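Local coordinates for EDD domain protein, DegV family (Ruminococcus gnavus, PDB 3JR7) that is of unknown function but probably binds a lipid or fatty acid, at residues Lys23-Asp27 / Tyr88-Cys94; Tyr100-Ala106 / His132-Ser138. One frame throughout, in Å; residues are numbered along the deposited sequence.

Both contacts are buried and hold the same mixed sheet, in its parallel part, where strands 22-27 and 98-103 are neighbours. Contact 1 (23-27 with 88-94) packs a helix over one face of that sheet through side chains, burying 291 Å² with one hydrogen bond across. Contact 2 (100-106 with 132-138) zips two strands edge to edge, burying 593 Å² with seven, mostly backbone. It also lies nearer the centre of the chain, about 9 Å against 17 Å for contact 1, centre to centre. The two meet where Tyr92 packs on Val101 and where the backbone of Ile25 pairs with Tyr100 and Val102. Contact 2 alone reaches the ligand pocket.

Contact 1: Lys23-Asp27 / Tyr88-Cys94; sequences KVIVD and YMESYHC
Ile25 pushes its CD1 methyl between Ser91 and the ring of Tyr92, meeting the ring at its edge, in plane, with CD1 3.4 Å from Tyr92 CD1. Ile25 CD1 is also 3.0 Å from Ser91 OG, so the packing here is tight. With CG1 beside the backbone N and an extended chi2, the longer branch of Ile25 reaches the helix, while Ile25 CG2 meets the Tyr88 ring at its edge, 4.4 Å from CE1. Ser91 OG is engaged within the helix: it donates to Tyr88 O over 2.7 Å, on a lone pair in the carbonyl plane, and that oxygen also accepts from Tyr92 N. The polar link across the contact comes at the helix C-terminus, where Lys23 NZ donates to Ser91 O at 2.7 Å, again on a lone pair. A bend at chi3 (71°) brings Lys23 NZ there, 3.6 Å from Cys94 SG. Glu43 completes a salt bridge with this ammonium, so its charge is probably shared between a carboxylate and the carbonyl end of the helix dipole. At the other end Tyr88 OH lies 3.5 Å from Asp27 CB, and the ring and carboxylate planes are turned 54° apart. Their polar ends are joined through a third residue: Ser111 OG hydrogen-bonds both Tyr88 OH and Asp27 OD2. Tyr92 OH is bonded to Ala115 O of the adjoining helix 111-126. The short axes of strand and helix run 10.1 Å apart at 162°, nearly antiparallel, while helix 141-155 packs against Val24 and Val26 on the other face of the strand. Helices on both faces of a parallel strand are the hallmark of an alpha/beta/alpha sandwich, here the N-terminal half of the DegV fold.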
ATOM      1  N   LYS A  23     -17.856  -0.872   7.059  1.00 22.16           N
ATOM      2  CA  LYS A  23     -17.082  -1.592   6.065  1.00 21.95           C
ATOM      3  C   LYS A  23     -15.795  -0.797   5.773  1.00 20.19           C
ATOM      4  O   LYS A  23     -15.831   0.438   5.755  1.00 19.72           O
ATOM      5  CB  LYS A  23     -17.918  -1.820   4.814  1.00 22.49           C
ATOM      6  CG  LYS A  23     -17.303  -2.763   3.831  1.00 25.44           C
ATOM      7  CD  LYS A  23     -18.301  -3.213   2.734  1.00 30.06           C
ATOM      8  CE  LYS A  23     -18.661  -2.104   1.712  1.00 31.20           C
ATOM      9  NZ  LYS A  23     -19.548  -2.568   0.475  1.00 29.92           N
ATOM     10  N   VAL A  24     -14.696  -1.507   5.544  1.00 19.06           N
ATOM     11  CA  VAL A  24     -13.408  -0.924   5.117  1.00 19.37           C
ATOM     12  C   VAL A  24     -13.101  -1.316   3.697  1.00 19.88           C
ATOM     13  O   VAL A  24     -12.845  -2.507   3.399  1.00 20.38           O
ATOM     14  CB  VAL A  24     -12.215  -1.350   5.993  1.00 19.71           C
ATOM     15  CG1 VAL A  24     -10.950  -0.519   5.612  1.00 19.95           C
ATOM     16  CG2 VAL A  24     -12.550  -1.193   7.508  1.00 20.72           C
ATOM     17  N   ILE A  25     -13.172  -0.333   2.813  1.00 18.83           N
ATOM     18  CA  ILE A  25     -12.895  -0.511   1.403  1.00 20.04           C
ATOM     19  C   ILE A  25     -11.440  -0.075   1.155  1.00 19.62           C
ATOM     20  O   ILE A  25     -11.041   0.996   1.557  1.00 20.43           O
ATOM     21  CB  ILE A  25     -13.806   0.380   0.553  1.00 20.09           C
ATOM     22  CG1 ILE A  25     -15.302   0.041   0.830  1.00 23.33           C
ATOM     23  CG2 ILE A  25     -13.452   0.255  -0.938  1.00 19.98           C
ATOM     24  CD1 ILE A  25     -16.228   1.088   0.337  1.00 25.85           C
ATOM     25  N   VAL A  26     -10.680  -0.896   0.480  1.00 18.72           N
ATOM     26  CA  VAL A  26      -9.277  -0.650   0.211  1.00 18.76           C
ATOM     27  C   VAL A  26      -9.049  -0.846  -1.269  1.00 19.20           C
ATOM     28  O   VAL A  26      -9.540  -1.838  -1.839  1.00 20.32           O
ATOM     29  CB  VAL A  26      -8.413  -1.635   1.009  1.00 18.45           C
ATOM     30  CG1 VAL A  26      -6.907  -1.301   0.838  1.00 16.66           C
ATOM     31  CG2 VAL A  26      -8.819  -1.602   2.485  1.00 19.40           C
ATOM     32  N   ASP A  27      -8.341   0.069  -1.942  1.00 19.56           N
ATOM     33  CA  ASP A  27      -8.033  -0.197  -3.334  1.00 19.90           C
ATOM     34  C   ASP A  27      -7.068  -1.383  -3.413  1.00 20.47           C
ATOM     35  O   ASP A  27      -6.469  -1.779  -2.413  1.00 19.99           O
ATOM     36  CB  ASP A  27      -7.554   1.036  -4.128  1.00 21.11           C
ATOM     37  CG  ASP A  27      -6.169   1.544  -3.716  1.00 21.40           C
ATOM     38  OD1 ASP A  27      -5.272   0.753  -3.320  1.00 23.86           O
ATOM     39  OD2 ASP A  27      -5.959   2.759  -3.890  1.00 21.76           O
ATOM     40  N   TYR A  88     -16.415   3.031  -6.889  1.00 23.29           N
ATOM     41  CA  TYR A  88     -16.324   3.372  -5.473  1.00 23.10           C
ATOM     42  C   TYR A  88     -17.718   3.629  -4.919  1.00 23.33           C
ATOM     43  O   TYR A  88     -18.089   3.132  -3.841  1.00 21.87           O
ATOM     44  CB  TYR A  88     -15.424   4.571  -5.271  1.00 23.48           C
ATOM     45  CG  TYR A  88     -13.951   4.253  -5.141  1.00 22.55           C
ATOM     46  CD1 TYR A  88     -13.465   3.589  -4.007  1.00 23.12           C
ATOM     47  CD2 TYR A  88     -13.021   4.727  -6.084  1.00 21.66           C
ATOM     48  CE1 TYR A  88     -12.154   3.334  -3.861  1.00 21.52           C
ATOM     49  CE2 TYR A  88     -11.662   4.514  -5.904  1.00 20.85           C
ATOM     50  CZ  TYR A  88     -11.258   3.798  -4.793  1.00 22.06           C
ATOM     51  OH  TYR A  88      -9.937   3.567  -4.584  1.00 23.22           O
HETATM   52  N   MSE A  89     -18.508   4.394  -5.682  1.00 24.15           N
HETATM   53  CA  MSE A  89     -19.893   4.667  -5.256  1.00 25.31           C
HETATM   54  C   MSE A  89     -20.667   3.400  -4.960  1.00 25.30           C
HETATM   55  O   MSE A  89     -21.331   3.291  -3.928  1.00 24.47           O
HETATM   56  CB  MSE A  89     -20.654   5.506  -6.290  1.00 25.70           C
HETATM   57  CG  MSE A  89     -22.049   5.908  -5.782  1.00 29.68           C
HETATM   58 SE   MSE A  89     -23.199   6.572  -7.210  1.00 38.70          SE
HETATM   59  CE  MSE A  89     -23.833   4.812  -7.815  1.00 37.13           C
ATOM     60  N   GLU A  90     -20.591   2.442  -5.856  1.00 26.48           N
ATOM     61  CA  GLU A  90     -21.306   1.188  -5.672  1.00 27.24           C
ATOM     62  C   GLU A  90     -20.831   0.437  -4.421  1.00 26.18           C
ATOM     63  O   GLU A  90     -21.634  -0.185  -3.728  1.00 25.76           O
ATOM     64  CB  GLU A  90     -21.167   0.306  -6.926  1.00 28.91           C
ATOM     65  CG  GLU A  90     -21.871   0.907  -8.163  1.00 34.09           C
ATOM     66  CD  GLU A  90     -21.447   0.288  -9.518  1.00 41.01           C
ATOM     67  OE1 GLU A  90     -20.739  -0.750  -9.520  1.00 44.38           O
ATOM     68  OE2 GLU A  90     -21.832   0.861 -10.580  1.00 45.28           O
ATOM     69  N   SER A  91     -19.538   0.509  -4.106  1.00 25.59           N
ATOM     70  CA  SER A  91     -19.020  -0.136  -2.894  1.00 24.82           C
ATOM     71  C   SER A  91     -19.512   0.547  -1.617  1.00 23.97           C
ATOM     72  O   SER A  91     -19.558  -0.071  -0.557  1.00 23.43           O
ATOM     73  CB  SER A  91     -17.495  -0.191  -2.900  1.00 24.75           C
ATOM     74  OG  SER A  91     -16.904   1.095  -2.581  1.00 25.15           O
ATOM     75  N   TYR A  92     -19.856   1.822  -1.704  1.00 24.11           N
ATOM     76  CA  TYR A  92     -20.355   2.550  -0.531  1.00 23.94           C
ATOM     77  C   TYR A  92     -21.814   2.173  -0.251  1.00 25.20           C
ATOM     78  O   TYR A  92     -22.297   2.201   0.881  1.00 24.31           O
ATOM     79  CB  TYR A  92     -20.238   4.069  -0.733  1.00 23.82           C
ATOM     80  CG  TYR A  92     -18.882   4.619  -1.095  1.00 22.30           C
ATOM     81  CD1 TYR A  92     -17.703   3.884  -0.880  1.00 22.16           C
ATOM     82  CD2 TYR A  92     -18.761   5.890  -1.656  1.00 21.04           C
ATOM     83  CE1 TYR A  92     -16.446   4.409  -1.221  1.00 19.26           C
ATOM     84  CE2 TYR A  92     -17.544   6.416  -1.976  1.00 19.63           C
ATOM     85  CZ  TYR A  92     -16.371   5.667  -1.768  1.00 20.28           C
ATOM     86  OH  TYR A  92     -15.145   6.219  -2.089  1.00 19.49           O
ATOM     87  N   HIS A  93     -22.545   1.844  -1.298  1.00 26.43           N
ATOM     88  CA  HIS A  93     -23.981   1.553  -1.162  1.00 27.05           C
ATOM     89  C   HIS A  93     -24.171   0.121  -0.646  1.00 26.86           C
ATOM     90  O   HIS A  93     -24.005  -0.865  -1.396  1.00 26.71           O
ATOM     91  CB  HIS A  93     -24.614   1.748  -2.537  1.00 28.47           C
ATOM     92  CG  HIS A  93     -26.096   1.536  -2.573  1.00 31.92           C
ATOM     93  ND1 HIS A  93     -26.971   2.254  -1.788  1.00 33.63           N
ATOM     94  CD2 HIS A  93     -26.857   0.745  -3.360  1.00 33.32           C
ATOM     95  CE1 HIS A  93     -28.206   1.873  -2.050  1.00 32.95           C
ATOM     96  NE2 HIS A  93     -28.162   0.971  -3.009  1.00 36.45           N
ATOM     97  N   CYS A  94     -24.489   0.013   0.646  1.00 26.05           N
ATOM     98  CA  CYS A  94     -24.640  -1.270   1.342  1.00 26.19           C
ATOM     99  C   CYS A  94     -25.233  -1.015   2.725  1.00 25.52           C
ATOM    100  O   CYS A  94     -25.484   0.111   3.100  1.00 24.54           O
ATOM    101  CB  CYS A  94     -23.298  -1.983   1.493  1.00 26.22           C
ATOM    102  SG  CYS A  94     -22.104  -1.038   2.518  1.00 27.83           S
TER

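Contact 2: Tyr100-Ala106 / His132-Ser138; sequences YVVTLSA and HVFNSRS
Strands 100-103 and 132-135 run parallel, 4.6 Å apart at 23°, in the register Tyr100-His132 to Thr103-Asn135, as the two strands of a beta-alpha-beta unit whose crossover is helix 111-126. Phe134 is bonded to strand 100-103 through both its N and its O: Phe134 N donates to Val101 O at 2.7 Å, and the O accepts from Thr103 N. On the face of Tyr100 and Val102, the Phe134 ring lies beside that of Tyr100, pointing the same way, with CE2 3.8 Å from Tyr100 CD1. His132 CD2 sits 3.3 Å above the centre of the Phe134 ring, while His132 NE2 bonds Glu168. Val101 and Val133 pack alongside each other on the opposite face, toward helices 85-92 and 111-126. Beyond the strands, Thr103 O takes two donors from one residue, Ser136 N and Ser136 OG, the hydroxyl at 2.7 Å on a lone pair; Ser136 OG stands between its backbone N and carbonyl carbon (chi1 68°), which brings it to that oxygen. Ser105 N donates to Ser138 O, joining the two turns beside the bound polyether, whose pocket Arg137 and Ser138 help line. Asn135 OD1 accepts Arg137 N in an Asx turn and Ala106 N across the contact, each at 3.0 Å, the two donors arriving from opposite faces of the amide plane. A leucine in place of Asn135 would probably leave both N-H groups without their shared acceptor, setting the turns freer to move. Asn135 ND2 donates to a water 2.9 Å away.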
ATOM      1  N   TYR A 100     -15.359   3.380   5.474  1.00 19.00           N
ATOM      2  CA  TYR A 100     -13.984   3.898   5.553  1.00 19.30           C
ATOM      3  C   TYR A 100     -13.293   3.447   4.294  1.00 18.45           C
ATOM      4  O   TYR A 100     -13.337   2.281   3.972  1.00 19.80           O
ATOM      5  CB  TYR A 100     -13.260   3.310   6.771  1.00 19.29           C
ATOM      6  CG  TYR A 100     -13.923   3.579   8.088  1.00 18.94           C
ATOM      7  CD1 TYR A 100     -13.804   4.825   8.702  1.00 19.86           C
ATOM      8  CD2 TYR A 100     -14.640   2.585   8.744  1.00 18.82           C
ATOM      9  CE1 TYR A 100     -14.429   5.090   9.902  1.00 19.65           C
ATOM     10  CE2 TYR A 100     -15.251   2.829   9.991  1.00 21.05           C
ATOM     11  CZ  TYR A 100     -15.139   4.096  10.552  1.00 21.11           C
ATOM     12  OH  TYR A 100     -15.711   4.368  11.753  1.00 21.87           O
ATOM     13  N   VAL A 101     -12.662   4.348   3.569  1.00 18.86           N
ATOM     14  CA  VAL A 101     -12.007   4.010   2.303  1.00 18.56           C
ATOM     15  C   VAL A 101     -10.511   4.296   2.450  1.00 19.18           C
ATOM     16  O   VAL A 101     -10.122   5.370   2.959  1.00 21.40           O
ATOM     17  CB  VAL A 101     -12.615   4.818   1.135  1.00 19.24           C
ATOM     18  CG1 VAL A 101     -12.158   4.256  -0.252  1.00 20.21           C
ATOM     19  CG2 VAL A 101     -14.147   4.847   1.226  1.00 18.01           C
ATOM     20  N   VAL A 102      -9.670   3.360   2.040  1.00 17.86           N
ATOM     21  CA  VAL A 102      -8.215   3.529   2.140  1.00 17.76           C
ATOM     22  C   VAL A 102      -7.612   3.397   0.766  1.00 18.02           C
ATOM     23  O   VAL A 102      -7.866   2.402   0.095  1.00 19.68           O
ATOM     24  CB  VAL A 102      -7.593   2.470   3.037  1.00 17.71           C
ATOM     25  CG1 VAL A 102      -6.020   2.716   3.126  1.00 18.24           C
ATOM     26  CG2 VAL A 102      -8.253   2.507   4.426  1.00 17.26           C
ATOM     27  N   THR A 103      -6.887   4.416   0.323  1.00 18.04           N
ATOM     28  CA  THR A 103      -6.345   4.472  -1.018  1.00 18.93           C
ATOM     29  C   THR A 103      -4.863   4.693  -1.036  1.00 19.36           C
ATOM     30  O   THR A 103      -4.264   5.168  -0.066  1.00 21.30           O
ATOM     31  CB  THR A 103      -6.981   5.606  -1.897  1.00 18.74           C
ATOM     32  OG1 THR A 103      -6.506   6.894  -1.490  1.00 20.57           O
ATOM     33  CG2 THR A 103      -8.522   5.557  -1.855  1.00 18.70           C
ATOM     34  N   LEU A 104      -4.274   4.330  -2.167  1.00 19.62           N
ATOM     35  CA  LEU A 104      -2.957   4.803  -2.577  1.00 19.20           C
ATOM     36  C   LEU A 104      -2.782   6.303  -2.333  1.00 19.45           C
ATOM     37  O   LEU A 104      -3.730   7.074  -2.455  1.00 19.85           O
ATOM     38  CB  LEU A 104      -2.787   4.553  -4.087  1.00 18.44           C
ATOM     39  CG  LEU A 104      -2.354   3.173  -4.565  1.00 18.67           C
ATOM     40  CD1 LEU A 104      -2.880   2.952  -6.005  1.00 18.31           C
ATOM     41  CD2 LEU A 104      -0.852   3.025  -4.459  1.00 17.76           C
ATOM     42  N   SER A 105      -1.552   6.705  -2.058  1.00 19.59           N
ATOM     43  CA  SER A 105      -1.173   8.101  -2.047  1.00 20.05           C
ATOM     44  C   SER A 105      -1.764   8.891  -3.191  1.00 20.93           C
ATOM     45  O   SER A 105      -1.633   8.531  -4.409  1.00 19.80           O
ATOM     46  CB  SER A 105       0.347   8.256  -2.128  1.00 20.03           C
ATOM     47  OG  SER A 105       0.678   9.646  -2.246  1.00 20.55           O
ATOM     48  N   ALA A 106      -2.371  10.021  -2.824  1.00 21.51           N
ATOM     49  CA  ALA A 106      -2.941  10.925  -3.830  1.00 22.36           C
ATOM     50  C   ALA A 106      -1.858  11.454  -4.745  1.00 23.38           C
ATOM     51  O   ALA A 106      -2.144  11.881  -5.849  1.00 25.62           O
ATOM     52  CB  ALA A 106      -3.717  12.076  -3.175  1.00 22.61           C
ATOM     53  N   HIS A 132     -15.775   8.202   4.792  1.00 19.60           N
ATOM     54  CA  HIS A 132     -14.516   8.925   4.869  1.00 18.96           C
ATOM     55  C   HIS A 132     -13.466   8.241   4.034  1.00 18.98           C
ATOM     56  O   HIS A 132     -13.240   7.028   4.165  1.00 19.41           O
ATOM     57  CB  HIS A 132     -14.013   9.085   6.314  1.00 19.24           C
ATOM     58  CG  HIS A 132     -12.796   9.944   6.398  1.00 20.78           C
ATOM     59  ND1 HIS A 132     -12.869  11.316   6.431  1.00 21.86           N
ATOM     60  CD2 HIS A 132     -11.476   9.639   6.304  1.00 21.81           C
ATOM     61  CE1 HIS A 132     -11.641  11.816   6.431  1.00 22.56           C
ATOM     62  NE2 HIS A 132     -10.781  10.818   6.350  1.00 21.79           N
ATOM     63  N   VAL A 133     -12.805   9.020   3.172  1.00 19.71           N
ATOM     64  CA  VAL A 133     -11.725   8.529   2.333  1.00 18.83           C
ATOM     65  C   VAL A 133     -10.344   8.922   2.978  1.00 19.68           C
ATOM     66  O   VAL A 133     -10.061  10.123   3.153  1.00 20.96           O
ATOM     67  CB  VAL A 133     -11.811   9.096   0.915  1.00 18.30           C
ATOM     68  CG1 VAL A 133     -10.680   8.530   0.067  1.00 16.83           C
ATOM     69  CG2 VAL A 133     -13.174   8.752   0.275  1.00 19.05           C
ATOM     70  N   PHE A 134      -9.526   7.926   3.328  1.00 18.58           N
ATOM     71  CA  PHE A 134      -8.183   8.152   3.877  1.00 19.40           C
ATOM     72  C   PHE A 134      -7.167   8.097   2.707  1.00 19.31           C
ATOM     73  O   PHE A 134      -7.055   7.106   1.993  1.00 19.23           O
ATOM     74  CB  PHE A 134      -7.801   7.099   4.920  1.00 19.69           C
ATOM     75  CG  PHE A 134      -8.662   7.063   6.134  1.00 20.37           C
ATOM     76  CD1 PHE A 134      -8.483   7.982   7.157  1.00 22.16           C
ATOM     77  CD2 PHE A 134      -9.621   6.077   6.282  1.00 21.14           C
ATOM     78  CE1 PHE A 134      -9.300   7.956   8.292  1.00 21.13           C
ATOM     79  CE2 PHE A 134     -10.423   6.026   7.393  1.00 22.72           C
ATOM     80  CZ  PHE A 134     -10.276   6.959   8.405  1.00 22.61           C
ATOM     81  N   ASN A 135      -6.485   9.194   2.459  1.00 20.04           N
ATOM     82  CA  ASN A 135      -5.345   9.201   1.568  1.00 19.18           C
ATOM     83  C   ASN A 135      -4.228   8.579   2.391  1.00 19.34           C
ATOM     84  O   ASN A 135      -3.749   9.200   3.313  1.00 20.26           O
ATOM     85  CB  ASN A 135      -5.005  10.660   1.228  1.00 19.75           C
ATOM     86  CG  ASN A 135      -3.677  10.831   0.537  1.00 19.46           C
ATOM     87  OD1 ASN A 135      -3.039   9.859   0.137  1.00 20.20           O
ATOM     88  ND2 ASN A 135      -3.255  12.091   0.372  1.00 18.49           N
ATOM     89  N   SER A 136      -3.767   7.388   2.042  1.00 18.80           N
ATOM     90  CA  SER A 136      -2.724   6.726   2.819  1.00 17.99           C
ATOM     91  C   SER A 136      -1.394   7.452   2.815  1.00 18.35           C
ATOM     92  O   SER A 136      -0.665   7.218   3.685  1.00 17.93           O
ATOM     93  CB  SER A 136      -2.441   5.303   2.324  1.00 18.49           C
ATOM     94  OG  SER A 136      -1.850   5.296   1.044  1.00 17.27           O
ATOM     95  N   ARG A 137      -1.100   8.299   1.825  1.00 18.62           N
ATOM     96  CA  ARG A 137       0.235   8.841   1.575  1.00 19.19           C
ATOM     97  C   ARG A 137       1.300   7.734   1.443  1.00 19.63           C
ATOM     98  O   ARG A 137       2.464   7.922   1.806  1.00 20.14           O
ATOM     99  CB  ARG A 137       0.585   9.882   2.639  1.00 21.31           C
ATOM    100  CG  ARG A 137      -0.383  11.151   2.555  1.00 24.04           C
ATOM    101  CD  ARG A 137      -0.593  11.867   3.901  1.00 30.75           C
ATOM    102  NE  ARG A 137      -1.626  12.899   3.765  1.00 34.77           N
ATOM    103  CZ  ARG A 137      -2.959  12.770   4.014  1.00 38.46           C
ATOM    104  NH1 ARG A 137      -3.541  11.653   4.510  1.00 33.28           N
ATOM    105  NH2 ARG A 137      -3.760  13.841   3.792  1.00 42.75           N
ATOM    106  N   SER A 138       0.871   6.580   0.934  1.00 18.98           N
ATOM    107  CA  SER A 138       1.643   5.375   0.926  1.00 18.98           C
ATOM    108  C   SER A 138       1.116   4.449  -0.179  1.00 19.37           C
ATOM    109  O   SER A 138       0.482   4.917  -1.124  1.00 18.96           O
ATOM    110  CB  SER A 138       1.622   4.715   2.337  1.00 20.29           C
ATOM    111  OG  SER A 138       2.466   3.523   2.442  1.00 19.98           O
TER
HETATM  112  O   HOH W   1      -0.778  12.466  -1.053  1.00 39.90           O